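GTP binding regulator (Thermotoga maritima, PDB 1VR8) is of unknown function, but its fold resembles that of the Ran-binding protein Mog1p, which is consistent with a role in regulating GTP-binding proteins. Local coordinates at residues 13-18 with 112-117; 49-54 with 62-67. All blocks are in the same frame, centred on the assembly; numbering follows the deposited sequence.

Both contacts reach the same antiparallel sheet, in which strands 59-67 and 116-122 are neighbours. Contact 2 pairs two adjacent strands of it, while contact 1 lays the loop before helix 19-24 against the hairpin turn that leads into strand 116-122. Their centres lie about 13 Å apart, and Lys67 bridges them: its NZ probably bonds to Tyr17 O, 2.7 Å away, and its CE packs against Glu15 O. A backbone bond from Tyr66 N to Leu117 O, 2.9 Å, also ties the two regions. The azide, probably from the crystallisation liquor, is bound by Lys114 NZ and Ile6 N at the Lys114 end of contact 1.

Contact 1: 13-18 with 112-117; sequences PPEAYS and WRKNWL. With AZI (azide ion), chain C.
The indole of Trp116 carries Pro13 over one face and backbone carbonyls along its edge. Pro13 CD stands 3.7 Å from the centroid of the five-membered ring of Trp116, 8° off its normal, in a CH-pi contact; CB and CG continue over CZ2 and CE2. The compact, rigid proline ring, with its row of CH2 groups, suits the flat indole, and the loop before helix 19-24 thereby packs on the type II' turn, Arg113 to Trp116, of the hairpin formed by strands 106-113 and 116-122. At the edge, Trp116 NE1 donates to Pro14 O at 3.2 Å, in the ring plane but from above the carbonyl plane. That oxygen also closes the type I turn from Pro14 to Tyr17, taking Tyr17 N from its opposite face. Tyr17 O meets the same rim at CZ2. With CG anti to its carbonyl carbon (chi1 -67°), Trp116 reaches against the loop, where Ala22 and Val65 also touch it. A leucine here would probably leave Pro14 O with Tyr17 N alone of these two donors and open a gap against Pro13.

Asn115 makes the second bond: its ND2 lies 3.0 Å from Glu15 O, in the plane of that carbonyl, on a lone pair, with an N-H...O angle of 161°. The short amide suits the turn, since it can reach across to a main-chain carbonyl. Its OD1 has no polar partner, although it is buried against Glu15 CG, 3.2 Å away.

Glu15 and Lys114 have opposite charges but form no direct salt bridge. Glu15 OE2 rests on the aliphatic part of the lysine, and one water joins the charged ends, donating to OE2 and accepting from NZ. Lys114 NZ also donates to azide N1, at 2.7 Å.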
ATOM      1  N   PRO A  13       5.807   6.158  -5.126  1.00 25.08           N
ATOM      2  CA  PRO A  13       6.029   7.031  -6.250  1.00 22.71           C
ATOM      3  C   PRO A  13       6.589   8.391  -5.855  1.00 23.50           C
ATOM      4  O   PRO A  13       6.519   8.787  -4.687  1.00 22.60           O
ATOM      5  CB  PRO A  13       4.617   7.203  -6.871  1.00 23.50           C
ATOM      6  CG  PRO A  13       3.856   6.072  -6.372  1.00 25.00           C
ATOM      7  CD  PRO A  13       4.378   5.851  -4.970  1.00 24.47           C
ATOM      8  N   PRO A  14       7.117   9.121  -6.839  1.00 23.13           N
ATOM      9  CA  PRO A  14       7.476  10.525  -6.663  1.00 22.96           C
ATOM     10  C   PRO A  14       6.279  11.329  -6.175  1.00 24.92           C
ATOM     11  O   PRO A  14       5.131  10.925  -6.358  1.00 23.48           O
ATOM     12  CB  PRO A  14       7.929  10.943  -8.063  1.00 23.65           C
ATOM     13  CG  PRO A  14       8.244   9.662  -8.759  1.00 24.85           C
ATOM     14  CD  PRO A  14       7.348   8.659  -8.220  1.00 23.92           C
ATOM     15  N   GLU A  15       6.533  12.445  -5.518  1.00 25.35           N
ATOM     16  CA  GLU A  15       5.451  13.216  -4.915  1.00 29.66           C
ATOM     17  C   GLU A  15       4.441  13.731  -5.951  1.00 26.20           C
ATOM     18  O   GLU A  15       3.249  13.793  -5.662  1.00 28.34           O
ATOM     19  CB  GLU A  15       6.027  14.314  -3.994  1.00 34.51           C
ATOM     20  CG  GLU A  15       6.739  13.632  -2.747  1.00 37.51           C
ATOM     21  CD  GLU A  15       7.608  14.551  -1.890  1.00 40.29           C
ATOM     22  OE1 GLU A  15       7.057  15.473  -1.259  1.00 45.85           O
ATOM     23  OE2 GLU A  15       8.839  14.306  -1.809  1.00 46.84           O
ATOM     24  N   ALA A  16       4.889  14.013  -7.178  1.00 26.31           N
ATOM     25  CA  ALA A  16       4.006  14.531  -8.229  1.00 26.50           C
ATOM     26  C   ALA A  16       3.219  13.457  -8.977  1.00 26.38           C
ATOM     27  O   ALA A  16       2.402  13.782  -9.808  1.00 25.42           O
ATOM     28  CB  ALA A  16       4.796  15.366  -9.258  1.00 30.53           C
ATOM     29  N   TYR A  17       3.455  12.191  -8.695  1.00 23.97           N
ATOM     30  CA  TYR A  17       2.952  11.110  -9.542  1.00 24.51           C
ATOM     31  C   TYR A  17       1.445  10.920  -9.303  1.00 25.53           C
ATOM     32  O   TYR A  17       0.972  11.114  -8.189  1.00 25.69           O
ATOM     33  CB  TYR A  17       3.661   9.835  -9.144  1.00 28.50           C
ATOM     34  CG  TYR A  17       3.815   8.752 -10.183  1.00 27.27           C
ATOM     35  CD1 TYR A  17       4.817   8.839 -11.156  1.00 28.48           C
ATOM     36  CD2 TYR A  17       3.041   7.603 -10.138  1.00 30.05           C
ATOM     37  CE1 TYR A  17       4.999   7.810 -12.078  1.00 32.55           C
ATOM     38  CE2 TYR A  17       3.199   6.571 -11.080  1.00 29.92           C
ATOM     39  CZ  TYR A  17       4.187   6.678 -12.033  1.00 31.55           C
ATOM     40  OH  TYR A  17       4.362   5.630 -12.937  1.00 34.07           O
ATOM     41  N   SER A  18       0.714  10.571 -10.363  1.00 24.10           N
ATOM     42  CA  SER A  18      -0.707  10.274 -10.283  1.00 26.06           C
ATOM     43  C   SER A  18      -1.015   9.038  -9.455  1.00 24.55           C
ATOM     44  O   SER A  18      -0.372   7.996  -9.586  1.00 25.19           O
ATOM     45  CB  SER A  18      -1.257  10.093 -11.712  1.00 26.45           C
ATOM     46  OG  SER A  18      -2.432   9.335 -11.747  1.00 28.38           O
ATOM     47  N   TRP A 112       3.643   4.112   4.959  1.00 22.96           N
ATOM     48  CA  TRP A 112       3.525   5.488   4.517  1.00 21.10           C
ATOM     49  C   TRP A 112       4.917   6.109   4.439  1.00 20.60           C
ATOM     50  O   TRP A 112       5.837   5.720   5.173  1.00 20.18           O
ATOM     51  CB  TRP A 112       2.586   6.330   5.402  1.00 20.67           C
ATOM     52  CG  TRP A 112       3.267   6.896   6.608  1.00 20.85           C
ATOM     53  CD1 TRP A 112       3.487   6.266   7.800  1.00 24.14           C
ATOM     54  CD2 TRP A 112       3.938   8.148   6.686  1.00 21.45           C
ATOM     55  NE1 TRP A 112       4.207   7.066   8.624  1.00 20.96           N
ATOM     56  CE2 TRP A 112       4.493   8.242   7.977  1.00 21.17           C
ATOM     57  CE3 TRP A 112       4.076   9.228   5.820  1.00 21.71           C
ATOM     58  CZ2 TRP A 112       5.208   9.366   8.411  1.00 23.15           C
ATOM     59  CZ3 TRP A 112       4.785  10.352   6.258  1.00 22.72           C
ATOM     60  CH2 TRP A 112       5.362  10.400   7.529  1.00 22.60           C
ATOM     61  N   ARG A 113       5.037   7.062   3.525  1.00 20.81           N
ATOM     62  CA  ARG A 113       6.199   7.918   3.417  1.00 21.88           C
ATOM     63  C   ARG A 113       5.820   9.081   2.512  1.00 21.39           C
ATOM     64  O   ARG A 113       5.031   8.919   1.573  1.00 22.71           O
ATOM     65  CB  ARG A 113       7.401   7.157   2.886  1.00 23.14           C
ATOM     66  CG  ARG A 113       8.739   7.922   3.025  1.00 23.06           C
ATOM     67  CD  ARG A 113       9.920   6.996   2.689  1.00 22.21           C
ATOM     68  NE  ARG A 113      11.240   7.608   2.908  1.00 21.35           N
ATOM     69  CZ  ARG A 113      11.848   8.454   2.073  1.00 24.93           C
ATOM     70  NH1 ARG A 113      11.264   8.823   0.939  1.00 26.02           N
ATOM     71  NH2 ARG A 113      13.048   8.947   2.365  1.00 23.90           N
ATOM     72  N   LYS A 114       6.371  10.242   2.796  1.00 22.01           N
ATOM     73  CA  LYS A 114       6.041  11.466   2.080  1.00 21.71           C
ATOM     74  C   LYS A 114       4.505  11.622   1.998  1.00 23.73           C
ATOM     75  O   LYS A 114       3.849  11.666   3.032  1.00 23.02           O
ATOM     76  CB  LYS A 114       6.714  11.482   0.691  1.00 23.01           C
ATOM     77  CG  LYS A 114       8.261  11.452   0.740  1.00 23.08           C
ATOM     78  CD  LYS A 114       8.843  12.681   1.394  1.00 24.37           C
ATOM     79  CE  LYS A 114      10.394  12.712   1.310  1.00 24.72           C
ATOM     80  NZ  LYS A 114      10.954  13.933   1.966  1.00 26.03           N
ATOM     81  N   ASN A 115       3.965  11.708   0.780  1.00 22.42           N
ATOM     82  CA  ASN A 115       2.548  11.949   0.550  1.00 22.96           C
ATOM     83  C   ASN A 115       1.798  10.677   0.093  1.00 20.83           C
ATOM     84  O   ASN A 115       0.729  10.775  -0.523  1.00 23.13           O
ATOM     85  CB  ASN A 115       2.316  13.103  -0.430  1.00 25.15           C
ATOM     86  CG  ASN A 115       2.958  12.880  -1.794  1.00 27.50           C
ATOM     87  OD1 ASN A 115       4.009  12.249  -1.898  1.00 25.65           O
ATOM     88  ND2 ASN A 115       2.347  13.453  -2.847  1.00 24.52           N
ATOM     89  N   TRP A 116       2.306   9.503   0.465  1.00 22.20           N
ATOM     90  CA  TRP A 116       1.731   8.245   0.035  1.00 21.68           C
ATOM     91  C   TRP A 116       1.481   7.317   1.213  1.00 22.28           C
ATOM     92  O   TRP A 116       2.293   7.223   2.141  1.00 22.36           O
ATOM     93  CB  TRP A 116       2.686   7.522  -0.940  1.00 23.21           C
ATOM     94  CG  TRP A 116       2.846   8.240  -2.251  1.00 21.49           C
ATOM     95  CD1 TRP A 116       3.867   9.083  -2.632  1.00 21.36           C
ATOM     96  CD2 TRP A 116       1.945   8.194  -3.345  1.00 21.10           C
ATOM     97  NE1 TRP A 116       3.635   9.572  -3.878  1.00 24.92           N
ATOM     98  CE2 TRP A 116       2.454   9.055  -4.343  1.00 21.83           C
ATOM     99  CE3 TRP A 116       0.740   7.529  -3.577  1.00 24.55           C
ATOM    100  CZ2 TRP A 116       1.820   9.229  -5.574  1.00 22.95           C
ATOM    101  CZ3 TRP A 116       0.122   7.696  -4.791  1.00 24.56           C
ATOM    102  CH2 TRP A 116       0.654   8.553  -5.777  1.00 24.61           C
ATOM    103  N   LEU A 117       0.376   6.589   1.132  1.00 21.88           N
ATOM    104  CA  LEU A 117       0.053   5.508   2.062  1.00 21.06           C
ATOM    105  C   LEU A 117      -0.449   4.339   1.229  1.00 22.39           C
ATOM    106  O   LEU A 117      -1.328   4.519   0.393  1.00 21.71           O
ATOM    107  CB  LEU A 117      -1.009   5.958   3.045  1.00 23.15           C
ATOM    108  CG  LEU A 117      -1.790   4.876   3.798  1.00 25.00           C
ATOM    109  CD1 LEU A 117      -0.921   4.051   4.686  1.00 27.66           C
ATOM    110  CD2 LEU A 117      -2.892   5.562   4.586  1.00 26.92           C
TER
HETATM  111  N1  AZI C   2      13.658  13.469   2.063  1.00 40.98           N
HETATM  112  N2  AZI C   2      14.536  13.950   2.724  1.00 42.00           N
HETATM  113  N3  AZI C   2      15.629  14.076   3.212  1.00 37.00           N
HETATM  114  O   HOH W   1      10.151  15.829   0.083  1.00 38.55           O

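Contact 2: 49-54 with 62-67; sequences GKVAVF and FLYVYK
Four backbone hydrogen bonds join 50-54 to 62-67, two in each of the hydrogen-bonded pairs Lys50-Val65 and Ala52-Leu63. The straightest runs from Leu63 N to Ala52 O, 2.8 Å at 174°. The non-hydrogen-bonded pair Val51-Tyr64 lies between them, and Val53-Phe62 follows beyond Ala52-Leu63. CA-H...O contacts such as Val51 CA to Leu63 O, 3.2 Å, add to the backbone pairing.

CH-pi and apolar packing fill the face of Val51, Val53, Phe62 and Tyr64. Val51 CG2, anti to its backbone N, lies over the Tyr64 ring, 3.6 Å from its centroid, and comes up to the edge of Phe62. Val53 CG2 approaches Phe62 CE2 at 3.6 Å. Beta-branched valines suit extended strands, and the rings beside them offer broad surfaces to their methyls. Tyr64 OH hydrogen-bonds to Glu121 OE2.

On the other face, the short apolar side chains of Ala52 and Val65 touch helix 19-24, both at Ile23 and Val65 also at Leu19. Leu63 CD2 touches Phe54 CE1 at 4.1 Å, while Lys50 reaches out to a salt bridge with Asp20. This is the antiparallel pairing of a beta hairpin, strands 45-56 and 59-67, within an alpha+beta fold similar to that of Mog1p.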
ATOM      1  N   GLY A  49      -9.181   7.478  -1.249  1.00 23.55           N
ATOM      2  CA  GLY A  49      -8.222   6.846  -2.131  1.00 24.97           C
ATOM      3  C   GLY A  49      -8.893   5.892  -3.108  1.00 22.01           C
ATOM      4  O   GLY A  49     -10.029   6.122  -3.539  1.00 21.03           O
ATOM      5  N   LYS A  50      -8.160   4.840  -3.461  1.00 22.47           N
ATOM      6  CA  LYS A  50      -8.664   3.772  -4.310  1.00 23.81           C
ATOM      7  C   LYS A  50      -8.174   2.452  -3.795  1.00 22.79           C
ATOM      8  O   LYS A  50      -7.142   2.366  -3.114  1.00 23.45           O
ATOM      9  CB  LYS A  50      -8.242   3.964  -5.772  1.00 24.45           C
ATOM     10  CG  LYS A  50      -8.814   5.205  -6.351  1.00 27.05           C
ATOM     11  CD  LYS A  50      -8.664   5.273  -7.862  1.00 29.36           C
ATOM     12  CE  LYS A  50      -9.182   6.607  -8.370  1.00 32.42           C
ATOM     13  NZ  LYS A  50      -9.176   6.624  -9.849  1.00 32.33           N
ATOM     14  N   VAL A  51      -8.936   1.412  -4.103  1.00 21.57           N
ATOM     15  CA  VAL A  51      -8.509   0.045  -3.914  1.00 20.78           C
ATOM     16  C   VAL A  51      -8.532  -0.677  -5.275  1.00 21.30           C
ATOM     17  O   VAL A  51      -9.492  -0.550  -6.043  1.00 21.27           O
ATOM     18  CB  VAL A  51      -9.357  -0.719  -2.877  1.00 19.95           C
ATOM     19  CG1 VAL A  51     -10.810  -0.728  -3.252  1.00 20.61           C
ATOM     20  CG2 VAL A  51      -8.849  -2.152  -2.718  1.00 21.86           C
ATOM     21  N   ALA A  52      -7.471  -1.433  -5.521  1.00 21.93           N
ATOM     22  CA  ALA A  52      -7.296  -2.242  -6.707  1.00 20.70           C
ATOM     23  C   ALA A  52      -7.115  -3.676  -6.322  1.00 22.17           C
ATOM     24  O   ALA A  52      -6.540  -3.980  -5.248  1.00 23.59           O
ATOM     25  CB  ALA A  52      -6.075  -1.741  -7.486  1.00 22.17           C
ATOM     26  N   VAL A  53      -7.660  -4.576  -7.132  1.00 21.09           N
ATOM     27  CA  VAL A  53      -7.451  -6.002  -6.970  1.00 20.43           C
ATOM     28  C   VAL A  53      -6.599  -6.523  -8.118  1.00 21.67           C
ATOM     29  O   VAL A  53      -6.911  -6.294  -9.296  1.00 23.55           O
ATOM     30  CB  VAL A  53      -8.784  -6.785  -6.918  1.00 22.16           C
ATOM     31  CG1 VAL A  53      -8.527  -8.277  -6.682  1.00 23.93           C
ATOM     32  CG2 VAL A  53      -9.684  -6.253  -5.842  1.00 23.65           C
ATOM     33  N   PHE A  54      -5.529  -7.216  -7.755  1.00 21.67           N
ATOM     34  CA  PHE A  54      -4.654  -7.862  -8.719  1.00 20.43           C
ATOM     35  C   PHE A  54      -4.821  -9.352  -8.572  1.00 23.30           C
ATOM     36  O   PHE A  54      -4.734  -9.892  -7.472  1.00 21.85           O
ATOM     37  CB  PHE A  54      -3.210  -7.489  -8.454  1.00 20.93           C
ATOM     38  CG  PHE A  54      -2.886  -6.067  -8.750  1.00 22.39           C
ATOM     39  CD1 PHE A  54      -3.090  -5.084  -7.805  1.00 25.21           C
ATOM     40  CD2 PHE A  54      -2.329  -5.723  -9.967  1.00 25.48           C
ATOM     41  CE1 PHE A  54      -2.806  -3.793  -8.068  1.00 23.87           C
ATOM     42  CE2 PHE A  54      -2.011  -4.435 -10.247  1.00 22.86           C
ATOM     43  CZ  PHE A  54      -2.252  -3.453  -9.322  1.00 22.73           C
ATOM     44  N   PHE A  62      -5.232  -7.301  -2.649  1.00 20.87           N
ATOM     45  CA  PHE A  62      -5.852  -5.993  -2.636  1.00 21.04           C
ATOM     46  C   PHE A  62      -4.812  -4.934  -2.309  1.00 24.08           C
ATOM     47  O   PHE A  62      -4.032  -5.075  -1.377  1.00 23.98           O
ATOM     48  CB  PHE A  62      -6.960  -5.934  -1.582  1.00 22.62           C
ATOM     49  CG  PHE A  62      -8.131  -6.850  -1.848  1.00 24.49           C
ATOM     50  CD1 PHE A  62      -7.993  -8.227  -1.712  1.00 25.20           C
ATOM     51  CD2 PHE A  62      -9.368  -6.337  -2.197  1.00 26.23           C
ATOM     52  CE1 PHE A  62      -9.053  -9.065  -1.947  1.00 26.84           C
ATOM     53  CE2 PHE A  62     -10.449  -7.189  -2.442  1.00 25.76           C
ATOM     54  CZ  PHE A  62     -10.298  -8.526  -2.318  1.00 25.25           C
ATOM     55  N   LEU A  63      -4.800  -3.872  -3.093  1.00 22.03           N
ATOM     56  CA  LEU A  63      -3.935  -2.740  -2.858  1.00 23.75           C
ATOM     57  C   LEU A  63      -4.786  -1.497  -2.656  1.00 24.02           C
ATOM     58  O   LEU A  63      -5.549  -1.107  -3.539  1.00 22.93           O
ATOM     59  CB  LEU A  63      -3.008  -2.530  -4.026  1.00 22.67           C
ATOM     60  CG  LEU A  63      -2.185  -1.244  -3.990  1.00 25.52           C
ATOM     61  CD1 LEU A  63      -1.092  -1.412  -2.978  1.00 25.04           C
ATOM     62  CD2 LEU A  63      -1.612  -0.918  -5.343  1.00 29.24           C
ATOM     63  N   TYR A  64      -4.643  -0.898  -1.491  1.00 23.00           N
ATOM     64  CA  TYR A  64      -5.286   0.371  -1.122  1.00 22.76           C
ATOM     65  C   TYR A  64      -4.246   1.467  -1.228  1.00 23.16           C
ATOM     66  O   TYR A  64      -3.114   1.320  -0.744  1.00 25.00           O
ATOM     67  CB  TYR A  64      -5.838   0.325   0.296  1.00 22.53           C
ATOM     68  CG  TYR A  64      -6.876  -0.752   0.536  1.00 19.95           C
ATOM     69  CD1 TYR A  64      -6.506  -2.079   0.734  1.00 22.76           C
ATOM     70  CD2 TYR A  64      -8.213  -0.444   0.587  1.00 20.78           C
ATOM     71  CE1 TYR A  64      -7.451  -3.052   0.940  1.00 22.32           C
ATOM     72  CE2 TYR A  64      -9.183  -1.426   0.801  1.00 23.84           C
ATOM     73  CZ  TYR A  64      -8.786  -2.729   0.991  1.00 22.08           C
ATOM     74  OH  TYR A  64      -9.729  -3.727   1.184  1.00 26.11           O
ATOM     75  N   VAL A  65      -4.629   2.550  -1.880  1.00 23.41           N
ATOM     76  CA  VAL A  65      -3.713   3.657  -2.097  1.00 22.63           C
ATOM     77  C   VAL A  65      -4.349   4.982  -1.700  1.00 23.22           C
ATOM     78  O   VAL A  65      -5.493   5.277  -2.071  1.00 22.47           O
ATOM     79  CB  VAL A  65      -3.361   3.857  -3.581  0.65 25.36           C
ATOM     80  CG1 VAL A  65      -2.173   4.838  -3.706  0.65 21.95           C
ATOM     81  CG2 VAL A  65      -3.129   2.537  -4.266  0.65 28.47           C
ATOM     82  N   TYR A  66      -3.568   5.806  -1.018  1.00 22.05           N
ATOM     83  CA  TYR A  66      -3.933   7.167  -0.667  1.00 21.47           C
ATOM     84  C   TYR A  66      -2.760   8.073  -1.024  1.00 21.49           C
ATOM     85  O   TYR A  66      -1.604   7.728  -0.747  1.00 22.42           O
ATOM     86  CB  TYR A  66      -4.252   7.285   0.850  1.00 23.18           C
ATOM     87  CG  TYR A  66      -4.227   8.715   1.366  1.00 22.12           C
ATOM     88  CD1 TYR A  66      -3.024   9.326   1.754  1.00 23.22           C
ATOM     89  CD2 TYR A  66      -5.404   9.466   1.453  1.00 19.94           C
ATOM     90  CE1 TYR A  66      -3.003  10.631   2.178  1.00 23.97           C
ATOM     91  CE2 TYR A  66      -5.390  10.793   1.893  1.00 22.78           C
ATOM     92  CZ  TYR A  66      -4.171  11.361   2.261  1.00 22.87           C
ATOM     93  OH  TYR A  66      -4.105  12.668   2.708  1.00 25.74           O
ATOM     94  N   LYS A  67      -3.055   9.211  -1.652  1.00 20.79           N
ATOM     95  CA  LYS A  67      -2.072  10.253  -1.923  1.00 24.75           C
ATOM     96  C   LYS A  67      -2.550  11.515  -1.236  1.00 25.33           C
ATOM     97  O   LYS A  67      -3.688  11.941  -1.436  1.00 22.66           O
ATOM     98  CB  LYS A  67      -1.987  10.543  -3.429  1.00 25.77           C
ATOM     99  CG  LYS A  67      -0.964  11.606  -3.770  1.00 25.84           C
ATOM    100  CD  LYS A  67      -0.864  11.852  -5.258  1.00 25.83           C
ATOM    101  CE  LYS A  67       0.244  12.879  -5.523  1.00 27.89           C
ATOM    102  NZ  LYS A  67       0.218  13.357  -6.930  1.00 28.81           N
TER